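Local coordinates for AtFKBP42 (Arabidopsis thaliana, PDB 2F4E), which modulates vacuolar uptake of MRP transporter substrates, regulates cell elongation and orientation, and carries an N-terminal domain of the FKBP-type peptidyl-prolyl isomerase family, at residues A[42-45]-A[51-54]; A[38-43]-A[121-126]; A[97-102]-A[108-113]; A[130-135]-A[147-152]. All blocks are in the same frame, centred on the assembly; numbering follows the deposited sequence.

Interaction 1 of 4, residues A[42-45]-A[51-54]; sequences SEAE and VSKQ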
loop_
_atom_site.group_PDB
_atom_site.type_symbol
_atom_site.label_atom_id
_atom_site.label_comp_id
_atom_site.label_asym_id
_atom_site.label_seq_id
_atom_site.Cartn_x
_atom_site.Cartn_y
_atom_site.Cartn_z
ATOM N N SER A 42 -12.611 -7.522 10.425
ATOM C CA SER A 42 -11.482 -7.745 11.340
ATOM C C SER A 42 -10.721 -6.470 11.714
ATOM O O SER A 42 -10.425 -5.635 10.864
ATOM C CB SER A 42 -10.510 -8.719 10.682
ATOM O OG SER A 42 -11.229 -9.614 9.843
ATOM N N GLU A 43 -10.386 -6.327 12.990
ATOM C CA GLU A 43 -9.650 -5.151 13.437
ATOM C C GLU A 43 -8.185 -5.163 12.966
ATOM O O GLU A 43 -7.519 -6.205 12.964
ATOM C CB GLU A 43 -9.750 -5.032 14.962
ATOM C CG GLU A 43 -11.206 -4.810 15.433
ATOM C CD GLU A 43 -11.327 -4.318 16.881
ATOM O OE1 GLU A 43 -10.312 -3.841 17.435
ATOM O OE2 GLU A 43 -12.450 -4.418 17.450
ATOM N N ALA A 44 -7.700 -3.986 12.570
ATOM C CA ALA A 44 -6.342 -3.822 12.043
ATOM C C ALA A 44 -5.170 -4.011 12.990
ATOM O O ALA A 44 -5.303 -3.935 14.209
ATOM C CB ALA A 44 -6.215 -2.453 11.371
ATOM N N GLU A 45 -4.010 -4.255 12.388
ATOM C CA GLU A 45 -2.750 -4.422 13.096
ATOM C C GLU A 45 -2.024 -3.107 12.879
ATOM O O GLU A 45 -2.014 -2.592 11.763
ATOM C CB GLU A 45 -1.932 -5.548 12.475
ATOM C CG GLU A 45 -0.488 -5.567 12.961
ATOM C CD GLU A 45 0.362 -6.620 12.268
ATOM O OE1 GLU A 45 -0.206 -7.448 11.518
ATOM O OE2 GLU A 45 1.599 -6.613 12.484
ATOM N N VAL A 51 -0.033 4.225 10.158
ATOM C CA VAL A 51 -0.211 3.090 9.263
ATOM C C VAL A 51 -0.776 1.875 9.982
ATOM O O VAL A 51 -0.303 1.507 11.054
ATOM C CB VAL A 51 1.123 2.672 8.600
ATOM C CG1 VAL A 51 0.879 1.540 7.617
ATOM C CG2 VAL A 51 1.760 3.844 7.884
ATOM N N SER A 52 -1.794 1.259 9.389
ATOM C CA SER A 52 -2.410 0.057 9.955
ATOM C C SER A 52 -2.823 -0.881 8.825
ATOM O O SER A 52 -2.977 -0.441 7.681
ATOM C CB SER A 52 -3.611 0.434 10.831
ATOM O OG SER A 52 -4.591 1.128 10.084
ATOM N N LYS A 53 -3.023 -2.160 9.138
ATOM C CA LYS A 53 -3.346 -3.143 8.098
ATOM C C LYS A 53 -4.337 -4.245 8.465
ATOM O O LYS A 53 -4.432 -4.671 9.610
ATOM C CB LYS A 53 -2.060 -3.827 7.636
ATOM C CG LYS A 53 -2.256 -4.897 6.574
ATOM C CD LYS A 53 -0.959 -5.613 6.208
ATOM C CE LYS A 53 -0.460 -6.472 7.344
ATOM N NZ LYS A 53 0.786 -7.172 6.983
ATOM N N GLN A 54 -5.057 -4.713 7.456
ATOM C CA GLN A 54 -6.028 -5.802 7.572
ATOM C C GLN A 54 -5.674 -6.786 6.456
ATOM O O GLN A 54 -5.684 -6.414 5.287
ATOM C CB GLN A 54 -7.444 -5.305 7.313
ATOM C CG GLN A 54 -8.019 -4.323 8.299
ATOM C CD GLN A 54 -9.478 -4.017 7.984
ATOM O OE1 GLN A 54 -9.801 -3.442 6.944
ATOM N NE2 GLN A 54 -10.366 -4.418 8.877
#

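Interaction 2 of 4, residues A[38-43]-A[121-126]; sequences PKVDSE and RALVHV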
loop_
_atom_site.group_PDB
_atom_site.type_symbol
_atom_site.label_atom_id
_atom_site.label_comp_id
_atom_site.label_asym_id
_atom_site.label_seq_id
_atom_site.Cartn_x
_atom_site.Cartn_y
_atom_site.Cartn_z
ATOM N N PRO A 38 -12.817 -3.654 -1.011
ATOM C CA PRO A 38 -13.290 -4.803 -0.220
ATOM C C PRO A 38 -13.625 -4.513 1.239
ATOM O O PRO A 38 -12.869 -3.848 1.945
ATOM C CB PRO A 38 -12.154 -5.821 -0.351
ATOM C CG PRO A 38 -10.912 -4.928 -0.634
ATOM C CD PRO A 38 -11.486 -3.920 -1.589
ATOM N N LYS A 39 -14.782 -5.001 1.678
ATOM C CA LYS A 39 -15.188 -4.815 3.060
ATOM C C LYS A 39 -14.438 -5.880 3.833
ATOM O O LYS A 39 -14.336 -7.016 3.384
ATOM C CB LYS A 39 -16.701 -5.010 3.208
ATOM N N VAL A 40 -13.872 -5.495 4.969
ATOM C CA VAL A 40 -13.136 -6.412 5.828
ATOM C C VAL A 40 -13.313 -5.925 7.263
ATOM O O VAL A 40 -12.719 -4.919 7.674
ATOM C CB VAL A 40 -11.648 -6.455 5.461
ATOM C CG1 VAL A 40 -10.874 -7.212 6.535
ATOM C CG2 VAL A 40 -11.474 -7.158 4.111
ATOM N N ASP A 41 -14.136 -6.655 8.011
ATOM C CA ASP A 41 -14.458 -6.311 9.391
ATOM C C ASP A 41 -13.330 -6.405 10.417
ATOM O O ASP A 41 -13.122 -5.469 11.192
ATOM C CB ASP A 41 -15.664 -7.133 9.842
ATOM C CG ASP A 41 -16.835 -6.998 8.876
ATOM O OD1 ASP A 41 -17.000 -5.881 8.319
ATOM O OD2 ASP A 41 -17.578 -7.989 8.678
ATOM N N SER A 42 -12.611 -7.522 10.425
ATOM C CA SER A 42 -11.482 -7.745 11.340
ATOM C C SER A 42 -10.721 -6.470 11.714
ATOM O O SER A 42 -10.425 -5.635 10.864
ATOM C CB SER A 42 -10.510 -8.719 10.682
ATOM O OG SER A 42 -11.229 -9.614 9.843
ATOM N N GLU A 43 -10.386 -6.327 12.990
ATOM C CA GLU A 43 -9.650 -5.151 13.437
ATOM C C GLU A 43 -8.185 -5.163 12.966
ATOM O O GLU A 43 -7.519 -6.205 12.964
ATOM C CB GLU A 43 -9.750 -5.032 14.962
ATOM C CG GLU A 43 -11.206 -4.810 15.433
ATOM C CD GLU A 43 -11.327 -4.318 16.881
ATOM O OE1 GLU A 43 -10.312 -3.841 17.435
ATOM O OE2 GLU A 43 -12.450 -4.418 17.450
ATOM N N ARG A 121 -2.421 -10.381 0.238
ATOM C CA ARG A 121 -3.299 -9.328 -0.236
ATOM C C ARG A 121 -3.891 -8.686 1.013
ATOM O O ARG A 121 -4.450 -9.382 1.856
ATOM C CB ARG A 121 -4.394 -9.940 -1.102
ATOM C CG ARG A 121 -5.171 -8.953 -1.937
ATOM C CD ARG A 121 -5.785 -9.677 -3.132
ATOM N NE ARG A 121 -6.499 -8.765 -4.025
ATOM C CZ ARG A 121 -6.930 -9.088 -5.247
ATOM N NH1 ARG A 121 -6.707 -10.305 -5.737
ATOM N NH2 ARG A 121 -7.634 -8.212 -5.963
ATOM N N ALA A 122 -3.755 -7.369 1.140
ATOM C CA ALA A 122 -4.268 -6.685 2.317
ATOM C C ALA A 122 -4.694 -5.257 2.076
ATOM O O ALA A 122 -4.414 -4.672 1.030
ATOM C CB ALA A 122 -3.227 -6.704 3.412
ATOM N N LEU A 123 -5.389 -4.708 3.062
ATOM C CA LEU A 123 -5.838 -3.324 3.014
ATOM C C LEU A 123 -4.855 -2.530 3.853
ATOM O O LEU A 123 -4.467 -2.965 4.938
ATOM C CB LEU A 123 -7.232 -3.191 3.613
ATOM C CG LEU A 123 -8.400 -3.869 2.892
ATOM C CD1 LEU A 123 -9.706 -3.515 3.626
ATOM C CD2 LEU A 123 -8.461 -3.412 1.425
ATOM N N VAL A 124 -4.425 -1.382 3.350
ATOM C CA VAL A 124 -3.486 -0.568 4.096
ATOM C C VAL A 124 -4.042 0.836 4.274
ATOM O O VAL A 124 -4.301 1.561 3.303
ATOM C CB VAL A 124 -2.098 -0.501 3.398
ATOM C CG1 VAL A 124 -1.104 0.185 4.308
ATOM C CG2 VAL A 124 -1.612 -1.889 3.034
ATOM N N HIS A 125 -4.220 1.198 5.537
ATOM C CA HIS A 125 -4.747 2.491 5.922
ATOM C C HIS A 125 -3.580 3.398 6.207
ATOM O O HIS A 125 -2.807 3.165 7.133
ATOM C CB HIS A 125 -5.631 2.322 7.149
ATOM C CG HIS A 125 -6.752 1.368 6.934
ATOM N ND1 HIS A 125 -7.938 1.731 6.321
ATOM C CD2 HIS A 125 -6.866 0.046 7.198
ATOM C CE1 HIS A 125 -8.721 0.682 6.224
ATOM N NE2 HIS A 125 -8.095 -0.362 6.751
ATOM N N VAL A 126 -3.466 4.445 5.405
ATOM C CA VAL A 126 -2.360 5.373 5.524
ATOM C C VAL A 126 -2.739 6.818 5.807
ATOM O O VAL A 126 -3.514 7.431 5.072
ATOM C CB VAL A 126 -1.521 5.343 4.237
ATOM C CG1 VAL A 126 -0.331 6.274 4.372
ATOM C CG2 VAL A 126 -1.101 3.915 3.934
#

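Interaction 3 of 4, residues A[97-102]-A[108-113]; sequences LVLGKE and GLAIGV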
loop_
_atom_site.group_PDB
_atom_site.type_symbol
_atom_site.label_atom_id
_atom_site.label_comp_id
_atom_site.label_asym_id
_atom_site.label_seq_id
_atom_site.Cartn_x
_atom_site.Cartn_y
_atom_site.Cartn_z
ATOM N N LEU A 97 8.695 -1.548 -6.341
ATOM C CA LEU A 97 8.927 -0.657 -5.219
ATOM C C LEU A 97 10.175 -1.091 -4.458
ATOM O O LEU A 97 10.219 -2.193 -3.902
ATOM C CB LEU A 97 7.719 -0.703 -4.287
ATOM C CG LEU A 97 7.757 0.163 -3.027
ATOM C CD1 LEU A 97 7.557 1.621 -3.395
ATOM C CD2 LEU A 97 6.657 -0.276 -2.084
ATOM N N VAL A 98 11.191 -0.235 -4.440
ATOM C CA VAL A 98 12.416 -0.563 -3.718
ATOM C C VAL A 98 12.334 0.047 -2.322
ATOM O O VAL A 98 12.427 1.262 -2.150
ATOM C CB VAL A 98 13.679 -0.035 -4.449
ATOM C CG1 VAL A 98 14.924 -0.361 -3.650
ATOM C CG2 VAL A 98 13.781 -0.661 -5.833
ATOM N N LEU A 99 12.118 -0.806 -1.331
ATOM C CA LEU A 99 12.020 -0.370 0.052
ATOM C C LEU A 99 13.241 0.450 0.460
ATOM O O LEU A 99 14.382 0.010 0.285
ATOM C CB LEU A 99 11.888 -1.591 0.951
ATOM C CG LEU A 99 10.562 -2.318 0.743
ATOM C CD1 LEU A 99 10.608 -3.734 1.326
ATOM C CD2 LEU A 99 9.468 -1.499 1.380
ATOM N N GLY A 100 12.998 1.642 1.002
ATOM C CA GLY A 100 14.088 2.503 1.415
ATOM C C GLY A 100 14.382 3.559 0.362
ATOM O O GLY A 100 15.079 4.536 0.626
ATOM N N LYS A 101 13.857 3.368 -0.843
ATOM C CA LYS A 101 14.069 4.336 -1.910
ATOM C C LYS A 101 12.764 4.701 -2.605
ATOM O O LYS A 101 12.772 5.280 -3.697
ATOM C CB LYS A 101 15.083 3.801 -2.925
ATOM C CG LYS A 101 16.486 3.629 -2.334
ATOM C CD LYS A 101 17.570 3.412 -3.405
ATOM C CE LYS A 101 18.983 3.443 -2.784
ATOM N NZ LYS A 101 19.331 4.767 -2.146
ATOM N N GLU A 102 11.641 4.392 -1.955
ATOM C CA GLU A 102 10.334 4.692 -2.528
ATOM C C GLU A 102 10.080 6.188 -2.559
ATOM O O GLU A 102 10.664 6.945 -1.785
ATOM C CB GLU A 102 9.207 4.022 -1.721
ATOM C CG GLU A 102 8.785 4.778 -0.436
ATOM C CD GLU A 102 9.587 4.387 0.813
ATOM O OE1 GLU A 102 10.290 3.349 0.773
ATOM O OE2 GLU A 102 9.516 5.132 1.829
ATOM N N GLY A 108 3.821 5.589 3.191
ATOM C CA GLY A 108 2.919 4.766 3.978
ATOM C C GLY A 108 2.743 3.382 3.383
ATOM O O GLY A 108 2.797 2.378 4.095
ATOM N N LEU A 109 2.532 3.326 2.075
ATOM C CA LEU A 109 2.355 2.052 1.402
ATOM C C LEU A 109 3.558 1.154 1.661
ATOM O O LEU A 109 3.388 -0.009 2.007
ATOM C CB LEU A 109 2.168 2.270 -0.103
ATOM C CG LEU A 109 2.101 1.045 -1.020
ATOM C CD1 LEU A 109 1.000 0.113 -0.574
ATOM C CD2 LEU A 109 1.879 1.489 -2.444
ATOM N N ALA A 110 4.763 1.707 1.495
ATOM C CA ALA A 110 6.010 0.972 1.711
ATOM C C ALA A 110 6.038 0.332 3.097
ATOM O O ALA A 110 6.385 -0.842 3.245
ATOM C CB ALA A 110 7.192 1.903 1.551
ATOM N N ILE A 111 5.657 1.105 4.110
ATOM C CA ILE A 111 5.623 0.607 5.475
ATOM C C ILE A 111 4.692 -0.600 5.571
ATOM O O ILE A 111 4.993 -1.574 6.260
ATOM C CB ILE A 111 5.165 1.716 6.444
ATOM C CG1 ILE A 111 6.277 2.769 6.574
ATOM C CG2 ILE A 111 4.817 1.115 7.788
ATOM C CD1 ILE A 111 5.872 4.021 7.304
ATOM N N GLY A 112 3.575 -0.540 4.857
ATOM C CA GLY A 112 2.643 -1.647 4.876
ATOM C C GLY A 112 3.240 -2.835 4.165
ATOM O O GLY A 112 3.216 -3.935 4.698
ATOM N N VAL A 113 3.781 -2.606 2.969
ATOM C CA VAL A 113 4.394 -3.658 2.162
ATOM C C VAL A 113 5.471 -4.393 2.936
ATOM O O VAL A 113 5.569 -5.615 2.875
ATOM C CB VAL A 113 5.023 -3.071 0.863
ATOM C CG1 VAL A 113 5.948 -4.076 0.234
ATOM C CG2 VAL A 113 3.926 -2.687 -0.128
#

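Interaction 4 of 4, residues A[130-135]-A[147-152]; sequences LAYGKE and ADLLYE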
loop_
_atom_site.group_PDB
_atom_site.type_symbol
_atom_site.label_atom_id
_atom_site.label_comp_id
_atom_site.label_asym_id
_atom_site.label_seq_id
_atom_site.Cartn_x
_atom_site.Cartn_y
_atom_site.Cartn_z
ATOM N N LEU A 130 1.914 10.340 5.601
ATOM C CA LEU A 130 2.780 9.426 4.874
ATOM C C LEU A 130 2.353 9.255 3.410
ATOM O O LEU A 130 2.852 8.377 2.710
ATOM C CB LEU A 130 2.801 8.080 5.607
ATOM C CG LEU A 130 3.239 8.179 7.080
ATOM C CD1 LEU A 130 3.162 6.837 7.746
ATOM C CD2 LEU A 130 4.655 8.715 7.175
ATOM N N ALA A 131 1.445 10.111 2.948
ATOM C CA ALA A 131 0.944 10.046 1.573
ATOM C C ALA A 131 1.242 11.324 0.780
ATOM O O ALA A 131 2.400 11.658 0.554
ATOM C CB ALA A 131 -0.541 9.786 1.596
ATOM N N TYR A 132 0.198 12.033 0.354
ATOM C CA TYR A 132 0.370 13.271 -0.408
ATOM C C TYR A 132 0.408 14.505 0.506
ATOM O O TYR A 132 0.320 15.645 0.046
ATOM C CB TYR A 132 -0.746 13.398 -1.449
ATOM C CG TYR A 132 -0.516 12.538 -2.668
ATOM C CD1 TYR A 132 0.333 12.962 -3.689
ATOM C CD2 TYR A 132 -1.088 11.272 -2.771
ATOM C CE1 TYR A 132 0.617 12.136 -4.785
ATOM C CE2 TYR A 132 -0.813 10.437 -3.855
ATOM C CZ TYR A 132 0.042 10.874 -4.859
ATOM O OH TYR A 132 0.345 10.048 -5.920
ATOM N N GLY A 133 0.528 14.250 1.803
ATOM C CA GLY A 133 0.637 15.302 2.799
ATOM C C GLY A 133 -0.306 16.492 2.850
ATOM O O GLY A 133 -1.426 16.468 2.344
ATOM N N LYS A 134 0.187 17.541 3.499
ATOM C CA LYS A 134 -0.533 18.789 3.707
ATOM C C LYS A 134 -1.246 19.360 2.493
ATOM O O LYS A 134 -2.401 19.724 2.574
ATOM C CB LYS A 134 0.429 19.846 4.255
ATOM C CG LYS A 134 -0.020 20.532 5.531
ATOM C CD LYS A 134 1.183 21.119 6.236
ATOM C CE LYS A 134 2.230 20.014 6.509
ATOM N NZ LYS A 134 3.497 20.520 7.107
ATOM N N GLU A 135 -0.549 19.428 1.360
ATOM C CA GLU A 135 -1.098 20.013 0.126
ATOM C C GLU A 135 -1.823 19.057 -0.800
ATOM O O GLU A 135 -2.566 19.503 -1.670
ATOM C CB GLU A 135 0.016 20.735 -0.656
ATOM C CG GLU A 135 0.699 21.811 0.077
ATOM C CD GLU A 135 1.796 22.463 -0.818
ATOM O OE1 GLU A 135 2.298 21.797 -1.785
ATOM O OE2 GLU A 135 2.179 23.624 -0.524
ATOM N N ALA A 147 -5.420 14.212 2.868
ATOM C CA ALA A 147 -6.381 13.160 2.560
ATOM C C ALA A 147 -5.886 11.762 2.937
ATOM O O ALA A 147 -4.964 11.233 2.313
ATOM C CB ALA A 147 -6.740 13.203 1.073
ATOM N N ASP A 148 -6.495 11.165 3.957
ATOM C CA ASP A 148 -6.106 9.821 4.357
ATOM C C ASP A 148 -6.428 8.896 3.200
ATOM O O ASP A 148 -7.380 9.129 2.467
ATOM C CB ASP A 148 -6.865 9.373 5.610
ATOM C CG ASP A 148 -6.296 9.975 6.881
ATOM O OD1 ASP A 148 -5.083 10.268 6.889
ATOM O OD2 ASP A 148 -7.044 10.161 7.864
ATOM N N LEU A 149 -5.634 7.848 3.043
ATOM C CA LEU A 149 -5.823 6.920 1.950
ATOM C C LEU A 149 -6.041 5.479 2.364
ATOM O O LEU A 149 -5.761 5.075 3.502
ATOM C CB LEU A 149 -4.608 6.975 1.033
ATOM C CG LEU A 149 -4.149 8.335 0.510
ATOM C CD1 LEU A 149 -2.974 8.111 -0.417
ATOM C CD2 LEU A 149 -5.282 9.027 -0.228
ATOM N N LEU A 150 -6.540 4.709 1.406
ATOM C CA LEU A 150 -6.774 3.291 1.583
ATOM C C LEU A 150 -6.079 2.605 0.418
ATOM O O LEU A 150 -6.129 3.083 -0.719
ATOM C CB LEU A 150 -8.263 2.952 1.530
ATOM C CG LEU A 150 -8.535 1.442 1.605
ATOM C CD1 LEU A 150 -8.230 0.964 2.994
ATOM C CD2 LEU A 150 -9.969 1.121 1.264
ATOM N N TYR A 151 -5.422 1.496 0.707
ATOM C CA TYR A 151 -4.747 0.732 -0.327
ATOM C C TYR A 151 -5.152 -0.724 -0.236
ATOM O O TYR A 151 -5.342 -1.269 0.843
ATOM C CB TYR A 151 -3.230 0.797 -0.180
ATOM C CG TYR A 151 -2.588 2.141 -0.396
ATOM C CD1 TYR A 151 -2.387 2.652 -1.674
ATOM C CD2 TYR A 151 -2.105 2.868 0.687
ATOM C CE1 TYR A 151 -1.699 3.853 -1.859
ATOM C CE2 TYR A 151 -1.425 4.055 0.516
ATOM C CZ TYR A 151 -1.227 4.542 -0.746
ATOM O OH TYR A 151 -0.545 5.717 -0.866
ATOM N N GLU A 152 -5.303 -1.340 -1.394
ATOM C CA GLU A 152 -5.622 -2.746 -1.473
ATOM C C GLU A 152 -4.401 -3.219 -2.232
ATOM O O GLU A 152 -4.311 -3.047 -3.451
ATOM C CB GLU A 152 -6.888 -2.989 -2.290
ATOM C CG GLU A 152 -7.297 -4.453 -2.319
ATOM C CD GLU A 152 -8.321 -4.789 -3.402
ATOM O OE1 GLU A 152 -8.844 -3.882 -4.075
ATOM O OE2 GLU A 152 -8.613 -5.992 -3.575
HETATM O O HOH W 1 1.698 5.950 0.920
HETATM O O HOH W 2 -2.978 14.471 1.130
#

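Interaction 1 of 4, residues A[42-45]-A[51-54]
Glu45 and Lys53 form an antiparallel hydrogen-bonded pair, held by two backbone bonds of equal length, which begins the pairing of edge strand 45-48 with strand 51-55 in this FKBP-type domain. Glu45 N donates to Lys53 O at 2.8 Å with an N-H...O angle of 165°, and Lys53 N returns a bond to Glu45 O at 2.8 Å; both donors lie in the carbonyl plane of their acceptor. The same two oxygens also receive CA-H contacts: Ala44 CA stands 3.2 Å from Lys53 O, and Ser52 CA the same distance from Glu45 O. The Ala44 methyl rests over the Lys53 carbonyl, with CB 3.3 Å from Lys53 O, and touches both Ser52 CB and Gln54 CG. The side chains of Glu45 and Lys53 leave on the same face of the sheet without forming a salt bridge: Glu45 OE1 stays 4.7 Å from Lys53 NZ. The glutamate has CG anti to its amide nitrogen (chi1 167°) and runs on extended at the surface, whereas the lysine amine bonds to Ser115 OG. Gln54, also extended beyond CG, carries its amide to the backbone carbonyls of the incoming loop. Its NE2 donates to Val40 O and to Ser42 O, although the second bond is modelled implausibly short and its length is doubtful. Strand 51-55 thus has the incoming chain along one edge and strand 121-126 along the other, where Ser52 and Gln54 make backbone hydrogen bonds with His125 and Leu123, while the aliphatic part of Lys53 packs on Ala122 and Met116 beyond.

Interaction 2 of 4, residues A[38-43]-A[121-126]
Leu123 turns its forked end to Pro38 and Val40, one methyl to each. CD2 takes the proline, 3.5 Å from Pro38 CG, and CD1 takes the valine, 4.0 Å from Val40 CB and 4.1 Å from Val40 CG2. CD1 also lies against the backbone of the same loop, 3.6 Å from Pro38 O. In both pairs the side chains run past each other in opposite directions, so the leucine touches its partners alongside and does not meet them end on. The leucine has CG anti to its own carbonyl carbon (chi1 -66°), which carries the fork out from the strand to the loop. No hydrogen bond joins the two segments. Strand 121-126 belongs to the antiparallel FKBP sheet, and successive residues face different sides of it: Val124 and Val126 look to helix 107-113, while Leu123 and His125 point toward the N-terminal chain. Pro38 and Val40 thus cover Leu123 on the side of the sheet away from the helix. Pro38 also leans on Glu152 of the next strand and on Ile56, and Leu123 has Gln54 as a further neighbour.

Interaction 3 of 4, residues A[97-102]-A[108-113]
Ala110 puts its methyl into a recess lined by Glu102, Leu99 and Leu97, and this is where the two segments pack most closely. The carboxylate of Glu102 lays its flat face over the methyl, with OE1 and CD each 3.5 Å from Ala110 CB. Leu99 approaches by one branch alone, its CD2 3.7 Å from Ala110 O and 4.1 Å from Ala110 CB. Leu97, with CG anti to the amide nitrogen (chi1 180°), reaches the helix with its own CD2, 4.0 Å from Ala110 CA, and passes alongside Val113 at its CG2. Val113 and Leu99 go on to pack on Cys70 of strand 69-78, so this half of the contact is buried. The other half turns outward. Val98 to Lys101 form a type II turn, closed by Lys101 N donating to Val98 O, with Gly100 and Lys101 exposed and making no contact with the helix. Glu102 joins the two halves: its chain bends at chi2 (-89°), bringing OE1 back so that Gly100 N meets it nearly along the C-O axis at 3.2 Å. With an alanine at Glu102 the amide of Gly100 is likely to lose this acceptor, and a gap would probably open over the Ala110 methyl. The arrangement is that of the FKBP fold, in which a short helix lies against the antiparallel sheet; here the helix packs on the end of strand 95-98 and on the turn that follows.

Interaction 4 of 4, residues A[130-135]-A[147-152]
Tyr132 meets Leu149 at the edge of its ring: Leu149 CD1 lies near the ring plane, 4.4 Å from Tyr132 CD2, and segment 147-152 covers neither face. Asn137, Pro141 and Val143, from the same long loop, supply further neighbours of this tyrosine. The loop joins strands 121-126 and 149-158 of the FKBP fold, and in relatives it borders the ligand pocket. The closer touch is that of Ala131, whose CB stands 3.6 Å from Leu149 CD1 and 4.0 Å from Leu149 CG. One methyl of the leucine thus serves both loop residues; it is placed there by a first torsion that sets CG anti to the carbonyl carbon (chi1 -52°), with the side chain directed off the strand toward the loop. The second flat group, the ring of Tyr151, packs on Val124, Val126 and Leu109, and reaches the loop through water. Its OH is 2.9 Å from water 1, which donates to Leu130 O at 3.2 Å. No direct hydrogen bond crosses the contact, and the other end is bridged in the same way: water 2 donates to Gly133 O at 2.8 Å and accepts from Ala147 N at 3.0 Å.

In the fold
Interactions 3 and 4 are buried, while interactions 1 and 2 lie nearer the surface, where the N-terminal chain joins the sheet. Interactions 1 and 2 share Ser42 and Glu43, their centres are about 6 Å apart, and they hold neighbouring strands, 51-55 and 121-126. The first relies on hydrogen bonds, mostly of the backbone, the second on apolar contact alone. Interaction 3, about 18 Å from interaction 2 between centres and across the centre of the chain, sets helix 107-113 against strand 95-98. Interaction 4 combines methyl packing with water bridges. Gly108 N and Leu130 O link interactions 3 and 4, and strand 121-126 pairs with strand 149-158 between interactions 2 and 4.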